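Side-chain contacts in PA1221 (Pseudomonas aeruginosa, PDB 4DG8), which belongs to the ANL superfamily of AMP-binding enzymes, carries a phosphopantetheine attachment region farther along its sequence, and here holds adenosine monophosphate: residues 18-21 against 25-28; 68-73 against 156-161; 104-109 against 212-217; 265-268 against 273-276; 372-375 against 380-383. All coordinates share one frame; numbering follows the deposited sequence.

The five contacts are spread from the surface to near the middle of the chain. Contacts 1 and 2 lie at the periphery and touch, Thr28 CG2 packing 3.6 Å from Phe161 O. Contact 3, whose centre is about 8 Å from that of the chain, and contact 5 reach the same mixed sheet; their centres are about 20 Å apart. These two lie near but not against the bound adenosine monophosphate, which is about 10 Å from the Ser214 side chain and about 9 Å from that of Tyr374. Contact 4 packs beside another sheet, on the helix and turn between strands 256-260 and 280-284, across the chain's centre from contacts 2 and 5.

Contact 1. Residues 18-21 against 25-28; sequences NSLL and AHPT
His26 reaches back to the carbonyl of Leu20, so that one imidazole ties together two pieces of chain, neither in a regular helix or strand. At the base of the side chain, CB sends CG anti to the carbonyl carbon of its own residue (chi1 -61°), and the ring is thereby carried toward 18-21. CD2, along one flank of the ring, comes within 3.4 Å of Leu20 O. On the other flank CE1 meets the methyl CD2 of Leu20 at 4.1 Å, where the two side chains cross at about a right angle. Between these carbons, NE2 donates a short hydrogen bond of 2.6 Å to Leu20 O, with an N-H...O angle of 165°. The oxygen lies almost exactly in the ring plane and is approached on a lone pair, in the carbonyl plane, a geometry that favours this rotation of the imidazole. Ala25 adds its methyl group, directed at Ser19 O, though the closeness of that approach in the model is doubtful. His26 also leans on Ala187, Thr190 and Arg191 of helix 186-193, while Pro27 O accepts a hydrogen bond from Thr190 OG1. Beyond it, Thr28 is the N-cap of helix 29-39, its OG1 bonded to Ala31 N, and the contact is thus a surface lead-in to that helix, laid against helix 186-193.

Contact 2. Residues 68-73 against 156-161; sequences YLLEHY and VARPCF
Leu70 and Arg158 both start with CG anti to the carbonyl carbon (chi1 -74° and -47°), and these torsions set a branched leucine end against the tip of an arginine. From CG to NE the arginine chain is extended, and it crosses the leucine at about a right angle. The methyl CD1 of Leu70 lies at the edge of the guanidinium, near its plane, 3.6 Å from Arg158 NH1. Pro159 comes end-on to the same leucine with the CG-CD side of its ring: its CG is 3.8 Å from Leu70 CD2, and its CD is almost equally far from both methyls, 3.8 Å from Leu70 CD1. Leucine and proline make the apolar centre of this small interface. The charge of Arg158 is answered elsewhere, by a salt bridge from NH2 to Asp67 OD1 on the same helix as Leu70. The salt bridge keeps the arginine against the helix, and the methyl of Leu70 packs at its edge. Leu70 projects from the last turns of helix 55-72, also touching Ser100, while Leu69 faces inward onto helix 88-99 and strand 79-83. The partner segment is the loop that leads from strand 143-145 to strand 166-172 and meets this helix at the surface of the protein.

Contact 3. Residues 104-109 against 212-217; sequences YLYIDL and PLSFDA
Apolar packing of a strand end against a tight turn joins Tyr104 and Tyr106 to Leu213, close to the middle of the chain. Strand 103-106 lies between strands 79-83 and 166-172 in the mixed, largely parallel sheet of this AMP-binding enzyme. Residues 212-215 form a type I beta turn, closed by the bond from Phe215 N to Pro212 O, on the way from strand 206-209 to helix 217-226. The two tyrosines, separated by one residue on the strand, both direct their side chains to this turn, whereas Leu105 between them starts off away from it. Leu213 packs against both. Its CD2 comes 4.4 Å from CE1 of Tyr104, obliquely to the ring, while its CB settles against the root of Tyr106, whose side chain it crosses at about a right angle. Ser214 extends the contact, its CB lying 4.2 Å from Tyr106 CD2. The polar tips look elsewhere: Tyr104 OH is bonded to Trp223 NE1, and Ser214 OG to Tyr427 OH. Helix 88-99 completes the apolar surroundings, with Leu94 touching both Tyr104 and Leu213. With CG anti to the backbone N (chi1 -164°), the ring of Tyr106 runs past the turn, and the leucine CB is 3.7 Å from Tyr106 CB and 3.8 Å from Tyr106 CD1.

Contact 4. Residues 265-268 against 273-276; sequences NTLV and DCLG
Leu267 and Val268 on helix 261-270 face Cys274 and Leu275 on the short 3-10 turn that follows it, inside a beta-alpha-beta crossover. The crossover runs from strand 256-260 through this helix to the adjacent, parallel strand 280-284, and the 3-10 turn lies on the return path. All four side chains that touch are buried, and the packing is wholly of carbon and sulphur. Cys274 directs its thiol at the helix, where SG comes to rest 4.0 Å from Leu267 CB; a chi1 of 77°, which places the sulphur between the backbone N and the carbonyl carbon, brings it there. Leu275 leaves the backbone at a slant and reaches the helix with its end, crossing Val268 at about a right angle. Leu267 and Leu275 both lean on Leu259 of strand 256-260, while Leu245 of helix 242-250 also touches Leu275, so the pair of segments is backed by sheet and by a neighbouring helix. Val268 also touches Arg295 and Ala296 of helix 290-299. The outward part of the turn is different in character. Asp273, partly exposed and with its CB directed away from the helix, is the looser, solvent side and takes no part in the apolar seam; its OD1 makes a salt bridge with Arg299 NE, and its side chain also touches Arg246. Its backbone O still braces the turn: Gly276 N donates to Asp273 O at 3.0 Å. Within the seam, the second approach is methyl to methyl, Val268 CG2 to Leu275 CD1 at 4.1 Å.

Contact 5. Residues 372-375 against 380-383; sequences QGYR and RTRA
Gln372 opens the contact with its backbone, its O lying 4.1 Å from the methyl CG2 of Thr381, while its side chain starts away from helix 378-384. That carbonyl also receives a weak hydrogen bond from Arg396 NH2. Gly373 comes next, the residue nearest the helix by its CA, which is 3.9 Å from Thr381 CG2. Its positive phi of 149° is one that glycine adopts without strain, and the lack of a side chain lets the threonine methyl settle directly on the main chain. Residues 373-374 form a weakly bonded strand at one margin of the seven-stranded mixed sheet, paired antiparallel with strand 180-185, and a short connection turns from it straight into helix 378-384. At Tyr374 the polar link is made: its backbone N donates to Thr381 OG1, 2.8 Å away. The same hydroxyl is bonded to Asp377 O, so it joins the strand to the residue just before helix 378-384. The ring of Tyr374 then slides past Thr381 and meets Arg380, whose CD sits over one face, 4.1 Å from the ring centroid and 23° off its normal, a CH-pi contact. Arg380 CG makes the closest atom contact of this pair, 3.4 Å from CE2 of Tyr374. The arginine chain bends at chi3, the guanidinium plane stands 77° from the ring, and NE pairs with Asp377 OD2. Tyr374 OH is hydrogen-bonded to Glu313 OE2. Arg375 turns back from the helix, its NH1 donating to Gln372 OE1 at 3.1 Å, on a lone pair in the carbonyl plane.

Contact 1. Residues 18-21 against 25-28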
# COMPACT_ATOMS: atom_id res chain seq x y z
N ASN A 18 -7.52 -22.87 -7.81
CA ASN A 18 -7.82 -24.25 -7.44
C ASN A 18 -6.61 -24.84 -6.72
O ASN A 18 -5.88 -25.66 -7.27
CB ASN A 18 -8.25 -25.11 -8.63
N SER A 19 -6.43 -24.40 -5.48
CA SER A 19 -5.27 -24.73 -4.64
C SER A 19 -4.12 -23.76 -4.75
O SER A 19 -3.24 -23.78 -3.90
CB SER A 19 -4.72 -26.12 -4.98
OG SER A 19 -3.66 -26.00 -5.93
N LEU A 20 -4.12 -22.88 -5.75
CA LEU A 20 -3.25 -21.73 -5.63
C LEU A 20 -3.89 -20.86 -4.55
O LEU A 20 -3.25 -19.97 -4.00
CB LEU A 20 -3.12 -20.95 -6.94
CG LEU A 20 -2.06 -21.47 -7.92
CD1 LEU A 20 -1.77 -20.44 -9.01
CD2 LEU A 20 -0.77 -21.84 -7.18
N LEU A 21 -5.15 -21.16 -4.26
CA LEU A 21 -5.90 -20.39 -3.28
C LEU A 21 -5.49 -20.76 -1.85
O LEU A 21 -5.82 -20.06 -0.90
CB LEU A 21 -7.40 -20.61 -3.47
CG LEU A 21 -7.90 -20.28 -4.87
CD1 LEU A 21 -9.31 -20.81 -5.06
CD2 LEU A 21 -7.81 -18.77 -5.15
N ALA A 25 0.36 -23.39 -0.61
CA ALA A 25 0.78 -23.66 -1.98
C ALA A 25 1.80 -22.63 -2.43
O ALA A 25 2.27 -22.65 -3.56
CB ALA A 25 -0.42 -23.66 -2.92
N HIS A 26 2.13 -21.71 -1.53
CA HIS A 26 3.05 -20.63 -1.86
C HIS A 26 4.27 -20.70 -0.95
O HIS A 26 4.16 -21.11 0.20
CB HIS A 26 2.31 -19.29 -1.78
CG HIS A 26 1.16 -19.20 -2.73
ND1 HIS A 26 1.30 -18.74 -4.02
CD2 HIS A 26 -0.13 -19.59 -2.61
CE1 HIS A 26 0.13 -18.80 -4.64
NE2 HIS A 26 -0.76 -19.31 -3.80
N PRO A 27 5.44 -20.34 -1.47
CA PRO A 27 6.65 -20.45 -0.65
C PRO A 27 6.74 -19.26 0.31
O PRO A 27 6.07 -18.24 0.08
CB PRO A 27 7.78 -20.41 -1.69
CG PRO A 27 7.22 -19.42 -2.75
CD PRO A 27 5.71 -19.70 -2.78
N THR A 28 7.52 -19.39 1.38
CA THR A 28 7.77 -18.22 2.22
C THR A 28 8.59 -17.20 1.40
O THR A 28 9.19 -17.55 0.38
CB THR A 28 8.54 -18.58 3.50
OG1 THR A 28 9.89 -18.90 3.16
CG2 THR A 28 7.88 -19.77 4.25

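Contact 2. Residues 68-73 against 156-161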
# COMPACT_ATOMS: atom_id res chain seq x y z
N TYR A 68 21.66 -10.50 14.75
CA TYR A 68 21.34 -9.55 15.82
C TYR A 68 19.84 -9.63 16.31
O TYR A 68 19.54 -9.72 17.53
CB TYR A 68 21.73 -8.14 15.37
CG TYR A 68 21.20 -7.03 16.25
CD1 TYR A 68 21.95 -6.53 17.31
CD2 TYR A 68 19.94 -6.48 16.02
CE1 TYR A 68 21.46 -5.52 18.11
CE2 TYR A 68 19.44 -5.48 16.81
CZ TYR A 68 20.20 -4.99 17.86
OH TYR A 68 19.69 -3.99 18.65
N LEU A 69 18.92 -9.62 15.35
CA LEU A 69 17.50 -9.69 15.68
C LEU A 69 17.17 -10.96 16.47
O LEU A 69 16.42 -10.92 17.45
CB LEU A 69 16.65 -9.65 14.40
CG LEU A 69 16.81 -8.42 13.51
CD1 LEU A 69 15.80 -8.49 12.35
CD2 LEU A 69 16.63 -7.14 14.33
N LEU A 70 17.72 -12.09 16.04
CA LEU A 70 17.46 -13.34 16.72
C LEU A 70 18.07 -13.34 18.10
O LEU A 70 17.53 -13.95 19.02
CB LEU A 70 17.97 -14.53 15.90
CG LEU A 70 17.06 -14.78 14.71
CD1 LEU A 70 17.64 -15.79 13.73
CD2 LEU A 70 15.64 -15.17 15.17
N GLU A 71 19.21 -12.67 18.25
CA GLU A 71 19.81 -12.56 19.57
C GLU A 71 18.86 -11.84 20.54
O GLU A 71 18.71 -12.26 21.69
CB GLU A 71 21.17 -11.87 19.55
CG GLU A 71 21.68 -11.57 20.95
CD GLU A 71 23.10 -11.05 20.99
OE1 GLU A 71 23.43 -10.15 20.18
OE2 GLU A 71 23.88 -11.55 21.83
N HIS A 72 18.23 -10.76 20.09
CA HIS A 72 17.23 -10.08 20.93
C HIS A 72 15.88 -10.82 20.99
O HIS A 72 15.25 -10.86 22.03
CB HIS A 72 16.99 -8.64 20.46
CG HIS A 72 18.19 -7.76 20.58
ND1 HIS A 72 19.47 -8.18 20.26
CD2 HIS A 72 18.31 -6.47 20.97
CE1 HIS A 72 20.32 -7.19 20.45
NE2 HIS A 72 19.64 -6.14 20.88
N TYR A 73 15.43 -11.37 19.86
CA TYR A 73 14.13 -12.04 19.81
C TYR A 73 14.27 -13.44 19.20
O TYR A 73 14.04 -13.63 18.02
CB TYR A 73 13.10 -11.17 19.07
CG TYR A 73 13.00 -9.79 19.70
CD1 TYR A 73 12.25 -9.59 20.85
CD2 TYR A 73 13.70 -8.71 19.17
CE1 TYR A 73 12.17 -8.36 21.45
CE2 TYR A 73 13.64 -7.46 19.78
CZ TYR A 73 12.88 -7.29 20.91
OH TYR A 73 12.80 -6.06 21.53
N VAL A 156 23.06 -20.29 14.54
CA VAL A 156 23.25 -21.70 14.27
C VAL A 156 22.19 -22.16 13.26
O VAL A 156 22.51 -22.83 12.28
CB VAL A 156 23.18 -22.55 15.56
CG1 VAL A 156 23.14 -24.03 15.22
CG2 VAL A 156 24.36 -22.23 16.46
N ALA A 157 20.94 -21.80 13.53
CA ALA A 157 19.83 -22.07 12.62
C ALA A 157 18.76 -20.99 12.78
O ALA A 157 18.45 -20.58 13.89
CB ALA A 157 19.24 -23.42 12.92
N ARG A 158 18.18 -20.55 11.67
CA ARG A 158 17.11 -19.56 11.74
C ARG A 158 15.79 -20.30 11.90
O ARG A 158 15.68 -21.44 11.47
CB ARG A 158 17.10 -18.67 10.51
CG ARG A 158 18.49 -18.17 10.19
CD ARG A 158 18.55 -16.82 9.52
NE ARG A 158 19.96 -16.55 9.28
CZ ARG A 158 20.74 -15.85 10.10
NH1 ARG A 158 20.22 -15.30 11.20
NH2 ARG A 158 22.03 -15.71 9.82
N PRO A 159 14.81 -19.64 12.52
CA PRO A 159 13.51 -20.28 12.80
C PRO A 159 12.89 -20.86 11.54
O PRO A 159 13.11 -20.35 10.43
CB PRO A 159 12.66 -19.11 13.33
CG PRO A 159 13.65 -18.11 13.85
CD PRO A 159 14.82 -18.22 12.91
N CYS A 160 12.15 -21.94 11.71
CA CYS A 160 11.41 -22.55 10.60
C CYS A 160 9.97 -22.12 10.70
O CYS A 160 9.41 -22.04 11.80
CB CYS A 160 11.48 -24.08 10.66
SG CYS A 160 13.15 -24.78 10.54
N PHE A 161 9.37 -21.83 9.56
CA PHE A 161 7.98 -21.42 9.53
C PHE A 161 7.42 -21.66 8.14
O PHE A 161 8.17 -21.82 7.19
CB PHE A 161 7.82 -19.95 9.94
CG PHE A 161 8.75 -18.99 9.23
CD1 PHE A 161 8.37 -18.40 8.03
CD2 PHE A 161 10.00 -18.68 9.76
CE1 PHE A 161 9.22 -17.50 7.38
CE2 PHE A 161 10.86 -17.79 9.11
CZ PHE A 161 10.48 -17.20 7.92

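Contact 3. Residues 104-109 against 212-217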
# COMPACT_ATOMS: atom_id res chain seq x y z
N TYR A 104 7.52 -6.95 9.74
CA TYR A 104 7.93 -5.55 9.75
C TYR A 104 6.76 -4.59 9.75
O TYR A 104 5.65 -4.91 9.29
CB TYR A 104 8.93 -5.21 8.62
CG TYR A 104 8.47 -5.42 7.19
CD1 TYR A 104 7.64 -4.49 6.55
CD2 TYR A 104 8.93 -6.52 6.45
CE1 TYR A 104 7.25 -4.67 5.20
CE2 TYR A 104 8.55 -6.71 5.09
CZ TYR A 104 7.71 -5.78 4.48
OH TYR A 104 7.31 -5.95 3.16
N LEU A 105 7.01 -3.43 10.33
CA LEU A 105 6.04 -2.35 10.40
C LEU A 105 6.74 -1.03 10.09
O LEU A 105 7.77 -0.73 10.71
CB LEU A 105 5.49 -2.29 11.82
CG LEU A 105 4.70 -1.05 12.21
CD1 LEU A 105 3.40 -0.96 11.39
CD2 LEU A 105 4.42 -1.10 13.71
N TYR A 106 6.18 -0.23 9.19
CA TYR A 106 6.74 1.10 8.99
C TYR A 106 6.41 2.05 10.15
O TYR A 106 5.27 2.16 10.59
CB TYR A 106 6.35 1.76 7.66
CG TYR A 106 7.27 2.94 7.39
CD1 TYR A 106 8.65 2.74 7.28
CD2 TYR A 106 6.78 4.24 7.31
CE1 TYR A 106 9.53 3.79 7.07
CE2 TYR A 106 7.66 5.32 7.09
CZ TYR A 106 9.03 5.08 6.98
OH TYR A 106 9.92 6.10 6.77
N ILE A 107 7.42 2.76 10.64
CA ILE A 107 7.20 3.77 11.66
C ILE A 107 7.82 5.08 11.18
O ILE A 107 9.02 5.14 10.92
CB ILE A 107 7.82 3.38 13.02
CG1 ILE A 107 7.14 2.12 13.58
CG2 ILE A 107 7.70 4.53 14.02
CD1 ILE A 107 5.69 2.34 14.00
N ASP A 108 6.99 6.12 11.06
CA ASP A 108 7.51 7.41 10.64
C ASP A 108 7.80 8.23 11.90
O ASP A 108 6.88 8.77 12.53
CB ASP A 108 6.47 8.10 9.75
CG ASP A 108 6.95 9.44 9.24
OD1 ASP A 108 7.96 9.96 9.75
OD2 ASP A 108 6.30 9.98 8.32
N LEU A 109 9.08 8.38 12.21
CA LEU A 109 9.52 9.03 13.44
C LEU A 109 9.26 10.54 13.43
O LEU A 109 9.39 11.20 14.46
CB LEU A 109 10.99 8.69 13.75
CG LEU A 109 11.21 7.25 14.27
CD1 LEU A 109 12.67 6.90 14.43
CD2 LEU A 109 10.48 7.02 15.59
N PRO A 212 6.20 4.60 -0.04
CA PRO A 212 6.72 4.33 1.31
C PRO A 212 6.15 3.03 1.87
O PRO A 212 5.09 2.58 1.41
CB PRO A 212 6.23 5.54 2.12
CG PRO A 212 6.11 6.63 1.10
CD PRO A 212 5.59 5.94 -0.14
N LEU A 213 6.84 2.45 2.85
CA LEU A 213 6.44 1.16 3.41
C LEU A 213 5.10 1.16 4.17
O LEU A 213 4.63 0.11 4.61
CB LEU A 213 7.52 0.60 4.32
CG LEU A 213 8.81 0.13 3.67
CD1 LEU A 213 9.90 0.00 4.76
CD2 LEU A 213 8.58 -1.19 2.90
N SER A 214 4.50 2.33 4.37
CA SER A 214 3.18 2.38 5.00
C SER A 214 2.10 1.99 3.99
O SER A 214 0.94 1.76 4.35
CB SER A 214 2.93 3.77 5.58
OG SER A 214 3.24 4.75 4.60
N PHE A 215 2.48 1.91 2.71
CA PHE A 215 1.56 1.42 1.69
C PHE A 215 1.95 0.05 1.15
O PHE A 215 3.13 -0.19 0.84
CB PHE A 215 1.52 2.40 0.52
CG PHE A 215 1.37 3.83 0.93
CD1 PHE A 215 0.11 4.38 1.15
CD2 PHE A 215 2.48 4.63 1.11
CE1 PHE A 215 -0.03 5.70 1.55
CE2 PHE A 215 2.35 5.95 1.50
CZ PHE A 215 1.09 6.50 1.71
N ASP A 216 0.97 -0.82 0.92
CA ASP A 216 1.31 -2.14 0.40
C ASP A 216 1.61 -2.15 -1.10
O ASP A 216 1.87 -3.21 -1.67
CB ASP A 216 0.30 -3.25 0.80
CG ASP A 216 -1.06 -3.08 0.13
OD1 ASP A 216 -1.94 -3.93 0.37
OD2 ASP A 216 -1.24 -2.11 -0.64
N ALA A 217 1.59 -0.98 -1.74
CA ALA A 217 2.15 -0.87 -3.09
C ALA A 217 3.64 -1.23 -3.03
O ALA A 217 4.21 -1.82 -3.96
CB ALA A 217 1.95 0.55 -3.67

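Contact 4. Residues 265-268 against 273-276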
# COMPACT_ATOMS: atom_id res chain seq x y z
N ASN A 265 -1.73 10.54 -13.41
CA ASN A 265 -2.43 11.62 -14.12
C ASN A 265 -1.58 12.89 -14.22
O ASN A 265 -1.50 13.52 -15.28
CB ASN A 265 -3.75 11.93 -13.42
CG ASN A 265 -4.72 10.78 -13.49
OD1 ASN A 265 -4.51 9.85 -14.26
ND2 ASN A 265 -5.79 10.84 -12.70
N THR A 266 -0.96 13.27 -13.10
CA THR A 266 -0.09 14.44 -13.08
C THR A 266 1.11 14.32 -14.02
O THR A 266 1.40 15.24 -14.79
CB THR A 266 0.42 14.70 -11.65
OG1 THR A 266 -0.70 14.75 -10.78
CG2 THR A 266 1.16 16.03 -11.57
N LEU A 267 1.80 13.20 -13.94
CA LEU A 267 2.97 12.98 -14.78
C LEU A 267 2.54 13.03 -16.23
O LEU A 267 3.22 13.62 -17.07
CB LEU A 267 3.64 11.64 -14.46
CG LEU A 267 4.24 11.48 -13.06
CD1 LEU A 267 4.80 10.08 -12.89
CD2 LEU A 267 5.31 12.52 -12.80
N VAL A 268 1.37 12.46 -16.52
CA VAL A 268 0.88 12.44 -17.89
C VAL A 268 0.48 13.81 -18.41
O VAL A 268 0.76 14.12 -19.56
CB VAL A 268 -0.26 11.41 -18.06
CG1 VAL A 268 -0.97 11.62 -19.40
CG2 VAL A 268 0.31 10.01 -17.98
N ASP A 273 6.02 12.09 -21.97
CA ASP A 273 7.23 11.39 -22.38
C ASP A 273 8.09 10.92 -21.20
O ASP A 273 9.02 10.15 -21.41
CB ASP A 273 8.10 12.23 -23.34
CG ASP A 273 7.53 12.29 -24.76
OD1 ASP A 273 6.59 11.53 -25.08
OD2 ASP A 273 8.05 13.09 -25.56
N CYS A 274 7.79 11.35 -19.96
CA CYS A 274 8.63 10.89 -18.85
C CYS A 274 8.49 9.39 -18.57
O CYS A 274 9.28 8.79 -17.85
CB CYS A 274 8.41 11.71 -17.57
SG CYS A 274 6.92 11.33 -16.65
N LEU A 275 7.47 8.78 -19.16
CA LEU A 275 7.26 7.35 -18.98
C LEU A 275 8.15 6.53 -19.91
O LEU A 275 8.32 5.32 -19.71
CB LEU A 275 5.80 6.99 -19.21
CG LEU A 275 4.81 7.80 -18.35
CD1 LEU A 275 3.38 7.44 -18.74
CD2 LEU A 275 5.09 7.61 -16.84
N GLY A 276 8.72 7.19 -20.93
CA GLY A 276 9.50 6.49 -21.94
C GLY A 276 10.57 5.60 -21.33
O GLY A 276 11.31 6.02 -20.44

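Contact 5. Residues 372-375 against 380-383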
# COMPACT_ATOMS: atom_id res chain seq x y z
N GLN A 372 -4.13 -12.37 7.69
CA GLN A 372 -4.50 -13.14 8.87
C GLN A 372 -5.68 -12.46 9.56
O GLN A 372 -6.58 -13.13 10.08
CB GLN A 372 -3.30 -13.25 9.82
CG GLN A 372 -3.62 -13.97 11.13
CD GLN A 372 -2.54 -13.75 12.18
OE1 GLN A 372 -2.44 -12.67 12.77
NE2 GLN A 372 -1.73 -14.78 12.42
N GLY A 373 -5.68 -11.12 9.54
CA GLY A 373 -6.79 -10.37 10.11
C GLY A 373 -6.34 -9.03 10.66
O GLY A 373 -5.24 -8.57 10.33
N TYR A 374 -7.16 -8.42 11.50
CA TYR A 374 -6.75 -7.16 12.12
C TYR A 374 -6.07 -7.54 13.41
O TYR A 374 -6.72 -7.99 14.34
CB TYR A 374 -7.94 -6.26 12.39
CG TYR A 374 -8.66 -5.89 11.13
CD1 TYR A 374 -8.08 -5.02 10.20
CD2 TYR A 374 -9.91 -6.42 10.85
CE1 TYR A 374 -8.73 -4.69 9.03
CE2 TYR A 374 -10.57 -6.10 9.67
CZ TYR A 374 -9.97 -5.23 8.77
OH TYR A 374 -10.63 -4.91 7.61
N ARG A 375 -4.76 -7.32 13.45
CA ARG A 375 -3.93 -7.86 14.51
C ARG A 375 -4.43 -7.35 15.86
O ARG A 375 -4.38 -8.05 16.87
CB ARG A 375 -2.48 -7.45 14.28
CG ARG A 375 -1.48 -8.11 15.21
CD ARG A 375 -1.24 -9.58 14.83
NE ARG A 375 -0.14 -10.08 15.64
CZ ARG A 375 0.31 -11.33 15.67
NH1 ARG A 375 -0.24 -12.27 14.90
NH2 ARG A 375 1.33 -11.63 16.47
N ARG A 380 -13.54 -7.29 14.90
CA ARG A 380 -13.54 -6.83 13.53
C ARG A 380 -13.01 -7.90 12.58
O ARG A 380 -13.44 -7.99 11.44
CB ARG A 380 -12.74 -5.55 13.38
CG ARG A 380 -12.81 -4.94 12.00
CD ARG A 380 -12.21 -3.54 12.01
NE ARG A 380 -12.76 -2.76 13.12
CZ ARG A 380 -13.83 -1.98 13.03
NH1 ARG A 380 -14.46 -1.85 11.87
NH2 ARG A 380 -14.25 -1.31 14.10
N THR A 381 -12.06 -8.71 13.04
CA THR A 381 -11.55 -9.78 12.19
C THR A 381 -12.68 -10.78 11.94
O THR A 381 -12.98 -11.12 10.79
CB THR A 381 -10.33 -10.51 12.80
OG1 THR A 381 -9.22 -9.60 12.90
CG2 THR A 381 -9.92 -11.72 11.92
N ARG A 382 -13.32 -11.21 13.02
CA ARG A 382 -14.46 -12.14 12.97
C ARG A 382 -15.60 -11.65 12.10
O ARG A 382 -16.26 -12.44 11.43
CB ARG A 382 -14.99 -12.45 14.37
CG ARG A 382 -14.15 -13.46 15.13
CD ARG A 382 -14.46 -13.46 16.60
NE ARG A 382 -15.88 -13.66 16.85
CZ ARG A 382 -16.49 -14.83 16.79
NH1 ARG A 382 -15.79 -15.92 16.46
NH2 ARG A 382 -17.79 -14.93 17.04
N ALA A 383 -15.83 -10.34 12.11
CA ALA A 383 -16.89 -9.73 11.31
C ALA A 383 -16.50 -9.56 9.83
O ALA A 383 -17.34 -9.71 8.95
CB ALA A 383 -17.30 -8.39 11.91